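Local coordinates for myosin-2 (Saccharomyces cerevisiae, PDB 6IXO), which carries organelles and other cargo along actin cables as a class V myosin, with its globular tail domain, the part described here, binding receptors on the cargo, at residues Q8-L13 and W66-T71; Y14-D19 and K406-L411; N24-E29 and L400-T405; A55-I60 and A394-W399. All coordinates share one frame; numbering follows the deposited sequence.

How the interactions relate
Interactions 1 to 4 lie on one side of the chain's centre. Interactions 2 and 3 join the two ends of the chain; interactions 1 and 4 bring in helix 53-67. Interactions 2 and 3 are buried, interaction 1 is partly buried and interaction 4 lies at the surface. Interactions 1 and 2 share helix 6-18, and interactions 2 and 3 share helix 403-415. The chemistry differs. Interaction 1 mixes an amide, a guanidinium and a ring. Interaction 2 is aliphatic between two helices. Interaction 3 sets a buried carboxylate against a helix start. Interaction 4 lays a loop on isoleucines. Interactions 1 and 2 touch, and so do 2, 3 and 4 among themselves.

Interaction 1. Residues Q8-L13 and W66-T71; sequences QINEEL and WRFGLT
The amide of Asn10 meets the Phe68 ring at its edge. Asn10 OD1 lies near the ring plane, 3.6 Å from Phe68 CZ. The amide and ring planes stand 89° apart. One face of the Arg67 guanidinium is covered by the ring: Phe68 CZ sits 4.0 Å above the guanidinium plane of Arg67, over its centre. Arg67 reaches this place with CG anti to the backbone N (chi1 171°) and a chain that stays extended to NE. Its side chain and that of Asn10 cross at about a right angle. Asn10 OD1 and Arg67 NH2 come within 3.1 Å, with the two flat groups turned 71° apart. The stronger polar partner of both side chains is Gln415, which bonds to Asn10 OD1 and to Arg67 NH1. Arg67 NH1 also forms a salt bridge with Glu64. Leu13 adds the apolar part. Its CB packs 4.0 Å from Phe68 CE2, and its CD1 lies 4.0 Å from Arg67 NH1. Phe68 itself stands just past the end of helix 53-67. A Schellman motif closes that helix, with Gly69 as the C' residue at positive phi. The contact thus sets the C-terminal end of helix 53-67 against helix 6-18. Helix 403-415 flanks it through Gln415, while Leu70 leads on to helix 71-90 and packs on Tyr14 and Leu17.

Interaction 2. Residues Y14-D19 and K406-L411; sequences YRLLED and KRIVDL
Leu16 and Ile408 meet through carbon alone, and the shortest sound polar bond lies within one helix: Arg15 NH1 donates to Glu18 OE1 at 2.8 Å. The carboxylate receives it on its syn lone pair, nearly in the guanidinium plane. A second bridge, Lys406 NZ to Asp410 OD2, likewise stays within its own helix. No hydrogen bond joins the two segments. Leu16 has the largest share of the contact, with Ile408 next. Leu16 CB rests 3.7 Å from Ile408 CG1. Leu16 CD1 lies 3.5 Å from Arg407 CG and also touches CD1 of Leu411, whose side chain crosses that of Leu16 at about a right angle. Arg407 bends at chi2 (60°), which carries its guanidinium away from Leu16. CD2 of Leu411 then lies over the centre of one guanidinium face, and Arg407 NE pairs with Glu12. Ile408 CG1 stands anti to the carbonyl carbon. This aims CD1 past Leu16 to Leu17 CD2, 3.5 Å away. An alanine in place of Ile408 would probably open a gap beside Leu16 CB and leave Leu17 CD2 without this neighbour from helix 403-415. The segment axes approach to 10.1 Å and run roughly antiparallel, at 142°. Helix 6-18 is thereby held against helix 403-415. Leu17 also touches Glu64 and Met65 of helix 53-67, which joins the same cluster.

Interaction 3. Residues N24-E29 and L400-T405; sequences NQEITE and LSLPST
Glu26 points its side chain at the start of helix 403-415. Its CB lies 4.0 Å from Thr405 OG1, and beyond CG the chain runs extended to the carboxylate. Glu26 CD comes within 3.4 Å of Ser404 N. Thr405 N donates to Glu26 OE1 at 2.8 Å on the syn side, and Thr405 OG1 reaches Glu26 OE1 at 2.8 Å on the anti side, 18° out of the carboxylate plane. Glu26 OE2 takes Ser404 N at 2.9 Å, also through its syn lone pair and nearly straight (164°). Pro403 CD closes in on Glu26 OE2 at 3.4 Å. Thr405 holds OG1 beside its own backbone N (chi1 -60°), which lets both donors reach one oxygen. Ile27 CD1 lies 3.5 Å from Thr405 OG1. The helix dipole would probably favour the carboxylate's negative charge. An alanine at Glu26 would probably leave the amides of Ser404 and Thr405 without these acceptors in a buried place. Leu402, at the N-cap position, has only a hydrocarbon side chain, and its CD2 packs on Glu26 O. The carboxylate therefore receives two first-turn N-H groups, those of Ser404 and Thr405, a familiar way for an anion to sit at a helix N-terminus.

Interaction 4. Residues A55-I60 and A394-W399; sequences ARILII and AYIPAW
Ile57 lays its CD1 over the side chain of Ile396, 3.8 Å from CB. The two side chains cross at a slant. The same CD1 reaches the proline ring next door, with Pro397 CD 4.1 Å away. One carbon further back, Ile57 CG1 rests 3.6 Å from Tyr395 O. Ile57 can follow the loop in this way because CG1 stands anti to the carbonyl carbon (chi1 -70°) and the chain continues extended to CD1. One helical turn later, Ile60 repeats the same shape. Its CD1 touches Ala394 CA at 3.7 Å and Ala394 CB at 3.9 Å. Ala394 is poorly ordered, so this end of the contact is less well defined. Ile396 holds CG1 anti to its backbone N (chi1 157°), and its CB and CG1 together meet Ile57 CD1. No hydrogen bond crosses the contact. Two isoleucines of one helix face thus bear on a loop that has no regular structure here. The Tyr395 ring does not take part directly. One of its faces has Pro397 N 3.8 Å above it, offset toward the rim, and the ring makes a cation-pi contact with Arg49. Helix 53-67 has helix 97-124 as another neighbour, where the Ala55 backbone N hydrogen-bonds Asn107 and Arg56 forms a salt bridge with Glu110. The loop lies between helix 53-67 and helix 403-415, where Ala394 and Ile396 touch Val409 and Ile396 also touches Lys406. It then runs on to the start of helix 403-415.

Interaction 1. Residues Q8-L13 and W66-T71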
# COMPACT_ATOMS: atom_id res chain seq x y z
N GLN A 8 -34.43 -28.02 15.02
CA GLN A 8 -34.85 -26.70 15.44
C GLN A 8 -33.75 -25.64 15.20
O GLN A 8 -34.05 -24.53 14.77
CB GLN A 8 -35.27 -26.72 16.91
CG GLN A 8 -36.65 -27.27 17.14
CD GLN A 8 -37.06 -27.21 18.60
OE1 GLN A 8 -36.53 -26.41 19.37
NE2 GLN A 8 -38.01 -28.07 18.99
N ILE A 9 -32.50 -26.00 15.47
CA ILE A 9 -31.39 -25.11 15.13
C ILE A 9 -31.34 -24.89 13.63
O ILE A 9 -31.20 -23.76 13.18
CB ILE A 9 -30.04 -25.68 15.60
CG1 ILE A 9 -30.02 -25.70 17.13
CG2 ILE A 9 -28.86 -24.87 15.00
CD1 ILE A 9 -28.64 -25.87 17.71
N ASN A 10 -31.50 -25.96 12.85
CA ASN A 10 -31.51 -25.81 11.40
C ASN A 10 -32.65 -24.95 10.88
O ASN A 10 -32.44 -24.15 9.96
CB ASN A 10 -31.55 -27.16 10.71
CG ASN A 10 -30.17 -27.78 10.58
OD1 ASN A 10 -29.16 -27.13 10.86
ND2 ASN A 10 -30.13 -29.03 10.13
N GLU A 11 -33.86 -25.16 11.40
CA GLU A 11 -34.97 -24.33 10.96
C GLU A 11 -34.70 -22.85 11.25
O GLU A 11 -34.90 -22.01 10.38
CB GLU A 11 -36.28 -24.72 11.62
CG GLU A 11 -37.45 -23.87 11.15
CD GLU A 11 -38.79 -24.48 11.54
OE1 GLU A 11 -38.80 -25.43 12.36
OE2 GLU A 11 -39.83 -24.01 11.02
N GLU A 12 -34.30 -22.55 12.47
CA GLU A 12 -34.05 -21.15 12.85
C GLU A 12 -32.94 -20.57 11.99
O GLU A 12 -33.05 -19.42 11.54
CB GLU A 12 -33.70 -21.02 14.34
CG GLU A 12 -33.47 -19.54 14.76
CD GLU A 12 -33.32 -19.30 16.26
OE1 GLU A 12 -33.15 -20.26 17.06
OE2 GLU A 12 -33.37 -18.12 16.64
N LEU A 13 -31.89 -21.34 11.73
CA LEU A 13 -30.79 -20.85 10.89
C LEU A 13 -31.31 -20.49 9.52
O LEU A 13 -31.00 -19.44 8.96
CB LEU A 13 -29.68 -21.88 10.74
CG LEU A 13 -28.48 -21.77 11.65
CD1 LEU A 13 -27.63 -23.02 11.48
CD2 LEU A 13 -27.67 -20.46 11.34
N TRP A 66 -24.58 -21.58 1.57
CA TRP A 66 -24.30 -22.68 0.65
C TRP A 66 -24.78 -24.01 1.19
O TRP A 66 -25.40 -24.78 0.46
CB TRP A 66 -22.81 -22.76 0.34
CG TRP A 66 -22.37 -21.64 -0.49
CD1 TRP A 66 -23.15 -20.81 -1.24
CD2 TRP A 66 -21.03 -21.20 -0.67
NE1 TRP A 66 -22.37 -19.88 -1.87
CE2 TRP A 66 -21.06 -20.10 -1.54
CE3 TRP A 66 -19.80 -21.65 -0.18
CZ2 TRP A 66 -19.92 -19.44 -1.94
CZ3 TRP A 66 -18.65 -20.96 -0.55
CH2 TRP A 66 -18.72 -19.87 -1.44
N ARG A 67 -24.47 -24.30 2.45
CA ARG A 67 -24.89 -25.54 3.09
C ARG A 67 -26.40 -25.78 2.96
O ARG A 67 -26.86 -26.93 2.82
CB ARG A 67 -24.48 -25.51 4.56
CG ARG A 67 -25.04 -26.64 5.39
CD ARG A 67 -25.00 -26.26 6.84
NE ARG A 67 -25.63 -27.29 7.64
CZ ARG A 67 -25.97 -27.15 8.91
NH1 ARG A 67 -25.74 -26.00 9.54
NH2 ARG A 67 -26.55 -28.17 9.55
N PHE A 68 -27.18 -24.72 3.03
CA PHE A 68 -28.63 -24.85 2.94
C PHE A 68 -29.09 -24.66 1.50
O PHE A 68 -30.27 -24.60 1.24
CB PHE A 68 -29.32 -23.84 3.85
CG PHE A 68 -29.33 -24.24 5.30
CD1 PHE A 68 -30.21 -25.21 5.76
CD2 PHE A 68 -28.47 -23.64 6.21
CE1 PHE A 68 -30.23 -25.59 7.09
CE2 PHE A 68 -28.48 -24.02 7.56
CZ PHE A 68 -29.37 -25.00 7.99
N GLY A 69 -28.14 -24.56 0.57
CA GLY A 69 -28.46 -24.36 -0.84
C GLY A 69 -29.15 -23.04 -1.13
O GLY A 69 -29.90 -22.92 -2.10
N LEU A 70 -28.90 -22.03 -0.30
CA LEU A 70 -29.47 -20.71 -0.57
C LEU A 70 -28.51 -19.97 -1.50
O LEU A 70 -27.95 -18.92 -1.15
CB LEU A 70 -29.69 -19.93 0.72
CG LEU A 70 -30.70 -20.55 1.69
CD1 LEU A 70 -30.67 -19.77 2.99
CD2 LEU A 70 -32.09 -20.54 1.09
N THR A 71 -28.32 -20.55 -2.68
CA THR A 71 -27.32 -20.07 -3.61
C THR A 71 -27.71 -18.68 -4.15
O THR A 71 -26.86 -17.81 -4.29
CB THR A 71 -27.10 -21.10 -4.75
OG1 THR A 71 -28.36 -21.63 -5.15
CG2 THR A 71 -26.25 -22.27 -4.23

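Interaction 2. Residues Y14-D19 and K406-L411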
# COMPACT_ATOMS: atom_id res chain seq x y z
N TYR A 14 -32.14 -21.38 8.99
CA TYR A 14 -32.67 -21.24 7.65
C TYR A 14 -33.48 -19.97 7.50
O TYR A 14 -33.32 -19.23 6.52
CB TYR A 14 -33.54 -22.45 7.28
CG TYR A 14 -33.95 -22.43 5.84
CD1 TYR A 14 -35.13 -21.80 5.44
CD2 TYR A 14 -33.14 -23.01 4.86
CE1 TYR A 14 -35.50 -21.76 4.11
CE2 TYR A 14 -33.51 -22.99 3.53
CZ TYR A 14 -34.68 -22.35 3.16
OH TYR A 14 -35.05 -22.32 1.83
N ARG A 15 -34.38 -19.72 8.44
CA ARG A 15 -35.16 -18.49 8.41
C ARG A 15 -34.28 -17.25 8.56
O ARG A 15 -34.58 -16.20 7.99
CB ARG A 15 -36.22 -18.49 9.50
CG ARG A 15 -37.19 -19.65 9.42
CD ARG A 15 -37.79 -19.79 8.02
NE ARG A 15 -38.93 -20.72 7.98
CZ ARG A 15 -39.70 -20.92 6.91
NH1 ARG A 15 -39.46 -20.26 5.78
NH2 ARG A 15 -40.71 -21.77 6.98
N LEU A 16 -33.22 -17.35 9.35
CA LEU A 16 -32.33 -16.16 9.47
C LEU A 16 -31.64 -15.89 8.14
O LEU A 16 -31.46 -14.74 7.73
CB LEU A 16 -31.29 -16.34 10.58
CG LEU A 16 -31.91 -16.27 11.98
CD1 LEU A 16 -31.02 -16.92 13.03
CD2 LEU A 16 -32.24 -14.81 12.38
N LEU A 17 -31.25 -16.95 7.45
CA LEU A 17 -30.43 -16.77 6.26
C LEU A 17 -31.26 -16.38 5.03
O LEU A 17 -30.78 -15.62 4.18
CB LEU A 17 -29.62 -18.03 5.99
CG LEU A 17 -28.61 -18.33 7.10
CD1 LEU A 17 -28.15 -19.79 7.09
CD2 LEU A 17 -27.40 -17.41 7.00
N GLU A 18 -32.50 -16.85 4.94
CA GLU A 18 -33.34 -16.51 3.78
C GLU A 18 -33.84 -15.07 3.86
O GLU A 18 -34.24 -14.49 2.85
CB GLU A 18 -34.52 -17.51 3.65
CG GLU A 18 -35.88 -17.02 4.14
CD GLU A 18 -36.93 -18.17 4.16
OE1 GLU A 18 -37.85 -18.16 5.01
OE2 GLU A 18 -36.84 -19.09 3.31
N ASP A 19 -33.82 -14.47 5.05
CA ASP A 19 -34.29 -13.10 5.22
C ASP A 19 -33.17 -12.11 4.88
O ASP A 19 -32.68 -11.38 5.76
CB ASP A 19 -34.80 -12.88 6.64
CG ASP A 19 -35.58 -11.58 6.79
OD1 ASP A 19 -35.58 -10.76 5.84
OD2 ASP A 19 -36.19 -11.37 7.86
N LYS A 406 -25.46 -12.14 14.75
CA LYS A 406 -25.00 -12.75 16.00
C LYS A 406 -25.78 -14.05 16.30
O LYS A 406 -25.23 -15.03 16.84
CB LYS A 406 -25.14 -11.76 17.15
CG LYS A 406 -24.91 -12.36 18.53
CD LYS A 406 -24.70 -11.25 19.56
CE LYS A 406 -25.16 -11.65 20.96
NZ LYS A 406 -24.72 -13.03 21.33
N ARG A 407 -27.06 -14.06 15.96
CA ARG A 407 -27.82 -15.30 16.27
C ARG A 407 -27.32 -16.44 15.38
O ARG A 407 -27.15 -17.58 15.82
CB ARG A 407 -29.30 -15.08 16.09
CG ARG A 407 -30.12 -16.34 16.38
CD ARG A 407 -29.91 -16.82 17.82
NE ARG A 407 -30.86 -17.89 18.18
CZ ARG A 407 -30.70 -18.66 19.24
NH1 ARG A 407 -29.67 -18.48 20.05
NH2 ARG A 407 -31.59 -19.61 19.51
N ILE A 408 -27.05 -16.11 14.11
CA ILE A 408 -26.52 -17.10 13.18
C ILE A 408 -25.21 -17.66 13.72
O ILE A 408 -25.01 -18.88 13.82
CB ILE A 408 -26.29 -16.50 11.77
CG1 ILE A 408 -27.62 -16.17 11.08
CG2 ILE A 408 -25.48 -17.44 10.91
CD1 ILE A 408 -27.46 -15.29 9.82
N VAL A 409 -24.30 -16.77 14.08
CA VAL A 409 -23.03 -17.23 14.59
C VAL A 409 -23.19 -18.06 15.85
O VAL A 409 -22.54 -19.10 15.99
CB VAL A 409 -22.07 -16.03 14.84
CG1 VAL A 409 -20.83 -16.49 15.54
CG2 VAL A 409 -21.71 -15.41 13.52
N ASP A 410 -24.09 -17.66 16.75
CA ASP A 410 -24.33 -18.45 17.96
C ASP A 410 -24.92 -19.83 17.64
O ASP A 410 -24.61 -20.82 18.31
CB ASP A 410 -25.27 -17.73 18.93
CG ASP A 410 -24.68 -16.42 19.48
OD1 ASP A 410 -23.46 -16.16 19.29
OD2 ASP A 410 -25.43 -15.65 20.12
N LEU A 411 -25.79 -19.89 16.63
CA LEU A 411 -26.45 -21.16 16.31
C LEU A 411 -25.43 -22.08 15.63
O LEU A 411 -25.36 -23.25 15.95
CB LEU A 411 -27.66 -20.94 15.41
CG LEU A 411 -28.90 -20.36 16.09
CD1 LEU A 411 -29.87 -19.89 15.03
CD2 LEU A 411 -29.54 -21.38 17.03

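Interaction 3. Residues N24-E29 and L400-T405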
# COMPACT_ATOMS: atom_id res chain seq x y z
N ASN A 24 -28.75 -8.39 4.93
CA ASN A 24 -27.81 -7.60 4.11
C ASN A 24 -27.61 -6.22 4.74
O ASN A 24 -26.53 -5.68 4.71
CB ASN A 24 -28.30 -7.45 2.66
CG ASN A 24 -28.24 -8.75 1.87
OD1 ASN A 24 -27.53 -9.68 2.24
ND2 ASN A 24 -28.99 -8.82 0.78
N GLN A 25 -28.66 -5.67 5.34
CA GLN A 25 -28.58 -4.33 5.93
C GLN A 25 -27.65 -4.31 7.16
O GLN A 25 -26.81 -3.40 7.33
CB GLN A 25 -30.00 -3.87 6.30
CG GLN A 25 -30.13 -2.38 6.53
CD GLN A 25 -29.81 -1.97 7.95
OE1 GLN A 25 -29.86 -2.79 8.89
NE2 GLN A 25 -29.46 -0.70 8.14
N GLU A 26 -27.79 -5.32 8.01
CA GLU A 26 -26.88 -5.55 9.13
C GLU A 26 -25.47 -5.67 8.71
O GLU A 26 -24.58 -5.06 9.32
CB GLU A 26 -27.27 -6.85 9.88
CG GLU A 26 -28.18 -6.64 11.01
CD GLU A 26 -28.44 -7.94 11.83
OE1 GLU A 26 -27.53 -8.81 11.95
OE2 GLU A 26 -29.56 -8.07 12.35
N ILE A 27 -25.23 -6.48 7.69
CA ILE A 27 -23.87 -6.71 7.24
C ILE A 27 -23.28 -5.47 6.59
O ILE A 27 -22.16 -5.05 6.94
CB ILE A 27 -23.82 -7.88 6.23
CG1 ILE A 27 -24.29 -9.18 6.91
CG2 ILE A 27 -22.45 -8.12 5.77
CD1 ILE A 27 -23.37 -9.65 7.98
N THR A 28 -24.01 -4.85 5.67
CA THR A 28 -23.42 -3.71 4.95
C THR A 28 -23.32 -2.46 5.82
O THR A 28 -22.30 -1.75 5.80
CB THR A 28 -24.18 -3.38 3.65
OG1 THR A 28 -25.53 -3.02 3.95
CG2 THR A 28 -24.16 -4.55 2.69
N GLU A 29 -24.35 -2.17 6.60
CA GLU A 29 -24.33 -0.95 7.39
C GLU A 29 -23.63 -1.15 8.74
O GLU A 29 -22.93 -0.27 9.19
CB GLU A 29 -25.76 -0.41 7.60
CG GLU A 29 -26.53 -0.16 6.30
CD GLU A 29 -25.84 0.85 5.36
OE1 GLU A 29 -25.48 1.96 5.81
OE2 GLU A 29 -25.67 0.52 4.16
N LEU A 400 -20.12 -5.08 18.82
CA LEU A 400 -21.01 -5.10 17.67
C LEU A 400 -22.46 -5.21 18.10
O LEU A 400 -22.78 -5.85 19.10
CB LEU A 400 -20.67 -6.25 16.70
CG LEU A 400 -19.42 -6.03 15.84
CD1 LEU A 400 -19.06 -7.30 15.06
CD2 LEU A 400 -19.61 -4.84 14.87
N SER A 401 -23.34 -4.58 17.33
CA SER A 401 -24.76 -4.80 17.52
C SER A 401 -25.42 -5.26 16.23
O SER A 401 -25.98 -4.45 15.49
CB SER A 401 -25.45 -3.54 18.05
OG SER A 401 -26.83 -3.83 18.25
N LEU A 402 -25.37 -6.57 15.99
CA LEU A 402 -25.91 -7.20 14.78
C LEU A 402 -26.78 -8.40 15.16
O LEU A 402 -26.31 -9.53 15.16
CB LEU A 402 -24.79 -7.69 13.87
CG LEU A 402 -23.68 -6.66 13.55
CD1 LEU A 402 -22.53 -7.38 12.93
CD2 LEU A 402 -24.22 -5.58 12.63
N PRO A 403 -28.05 -8.15 15.47
CA PRO A 403 -28.91 -9.18 16.07
C PRO A 403 -28.98 -10.49 15.28
O PRO A 403 -28.77 -11.58 15.84
CB PRO A 403 -30.28 -8.52 16.12
CG PRO A 403 -29.97 -7.00 16.19
CD PRO A 403 -28.69 -6.82 15.39
N SER A 404 -29.30 -10.40 13.99
CA SER A 404 -29.47 -11.61 13.19
C SER A 404 -28.13 -12.29 12.97
O SER A 404 -27.99 -13.51 13.06
CB SER A 404 -30.10 -11.27 11.83
OG SER A 404 -31.48 -11.05 12.00
N THR A 405 -27.13 -11.48 12.70
CA THR A 405 -25.83 -12.02 12.38
C THR A 405 -25.30 -12.75 13.58
O THR A 405 -24.76 -13.84 13.46
CB THR A 405 -24.83 -10.89 11.97
OG1 THR A 405 -25.34 -10.22 10.82
CG2 THR A 405 -23.52 -11.49 11.63

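Interaction 4. Residues A55-I60 and A394-W399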
# COMPACT_ATOMS: atom_id res chain seq x y z
N ALA A 55 -14.22 -10.55 7.88
CA ALA A 55 -14.12 -11.68 6.97
C ALA A 55 -14.61 -13.00 7.60
O ALA A 55 -15.32 -13.75 6.94
CB ALA A 55 -12.69 -11.88 6.49
N ARG A 56 -14.26 -13.26 8.87
CA ARG A 56 -14.62 -14.55 9.47
C ARG A 56 -16.13 -14.61 9.61
O ARG A 56 -16.75 -15.64 9.37
CB ARG A 56 -13.95 -14.76 10.85
CG ARG A 56 -12.43 -14.72 10.83
CD ARG A 56 -11.82 -16.07 10.54
NE ARG A 56 -10.36 -16.05 10.42
CZ ARG A 56 -9.50 -16.22 11.43
NH1 ARG A 56 -8.19 -16.19 11.20
NH2 ARG A 56 -9.95 -16.40 12.66
N ILE A 57 -16.74 -13.49 10.00
CA ILE A 57 -18.20 -13.48 10.10
C ILE A 57 -18.87 -13.75 8.73
O ILE A 57 -19.80 -14.55 8.63
CB ILE A 57 -18.68 -12.16 10.69
CG1 ILE A 57 -18.28 -12.13 12.16
CG2 ILE A 57 -20.19 -12.03 10.54
CD1 ILE A 57 -18.48 -10.77 12.85
N LEU A 58 -18.40 -13.06 7.69
CA LEU A 58 -18.90 -13.26 6.34
C LEU A 58 -18.76 -14.70 5.88
O LEU A 58 -19.66 -15.25 5.26
CB LEU A 58 -18.14 -12.35 5.35
CG LEU A 58 -18.36 -10.84 5.53
CD1 LEU A 58 -17.44 -10.03 4.57
CD2 LEU A 58 -19.81 -10.48 5.29
N ILE A 59 -17.62 -15.29 6.19
CA ILE A 59 -17.34 -16.68 5.84
C ILE A 59 -18.35 -17.63 6.50
O ILE A 59 -18.84 -18.59 5.87
CB ILE A 59 -15.88 -17.06 6.24
CG1 ILE A 59 -14.89 -16.39 5.26
CG2 ILE A 59 -15.67 -18.58 6.25
CD1 ILE A 59 -13.43 -16.32 5.79
N ILE A 60 -18.70 -17.37 7.75
CA ILE A 60 -19.66 -18.26 8.42
C ILE A 60 -21.03 -18.16 7.75
O ILE A 60 -21.65 -19.17 7.41
CB ILE A 60 -19.78 -17.92 9.90
CG1 ILE A 60 -18.47 -18.32 10.59
CG2 ILE A 60 -20.98 -18.64 10.52
CD1 ILE A 60 -18.21 -17.61 11.89
N ALA A 394 -16.62 -20.10 15.54
CA ALA A 394 -17.52 -19.00 15.23
C ALA A 394 -17.41 -17.89 16.26
O ALA A 394 -17.77 -18.09 17.42
CB ALA A 394 -18.96 -19.52 15.15
N TYR A 395 -16.92 -16.72 15.84
CA TYR A 395 -16.72 -15.59 16.75
C TYR A 395 -17.19 -14.26 16.18
O TYR A 395 -16.95 -13.96 15.02
CB TYR A 395 -15.25 -15.47 17.11
CG TYR A 395 -14.85 -14.13 17.73
CD1 TYR A 395 -15.30 -13.76 19.00
CD2 TYR A 395 -13.99 -13.27 17.07
CE1 TYR A 395 -14.92 -12.54 19.58
CE2 TYR A 395 -13.60 -12.06 17.64
CZ TYR A 395 -14.07 -11.70 18.89
OH TYR A 395 -13.68 -10.49 19.44
N ILE A 396 -17.84 -13.46 17.02
CA ILE A 396 -18.27 -12.12 16.64
C ILE A 396 -18.10 -11.17 17.83
O ILE A 396 -18.65 -11.44 18.89
CB ILE A 396 -19.74 -12.12 16.12
CG1 ILE A 396 -20.38 -10.74 16.26
CG2 ILE A 396 -20.64 -13.11 16.87
CD1 ILE A 396 -21.80 -10.74 15.74
N PRO A 397 -17.33 -10.08 17.67
CA PRO A 397 -16.96 -9.18 18.77
C PRO A 397 -18.11 -8.59 19.58
O PRO A 397 -19.27 -8.74 19.21
CB PRO A 397 -16.19 -8.06 18.07
CG PRO A 397 -15.63 -8.71 16.85
CD PRO A 397 -16.67 -9.69 16.40
N ALA A 398 -17.76 -7.87 20.65
CA ALA A 398 -18.70 -7.50 21.71
C ALA A 398 -19.30 -6.12 21.53
O ALA A 398 -20.46 -5.89 21.87
CB ALA A 398 -18.00 -7.55 23.06
N TRP A 399 -18.53 -5.20 20.99
CA TRP A 399 -19.07 -3.90 20.73
C TRP A 399 -20.07 -3.96 19.56
O TRP A 399 -20.83 -3.00 19.35
CB TRP A 399 -17.95 -2.89 20.48
CG TRP A 399 -17.11 -3.26 19.31
CD1 TRP A 399 -16.00 -4.06 19.31
CD2 TRP A 399 -17.34 -2.89 17.96
NE1 TRP A 399 -15.51 -4.19 18.03
CE2 TRP A 399 -16.32 -3.48 17.18
CE3 TRP A 399 -18.31 -2.10 17.33
CZ2 TRP A 399 -16.24 -3.32 15.81
CZ3 TRP A 399 -18.23 -1.94 15.95
CH2 TRP A 399 -17.20 -2.55 15.21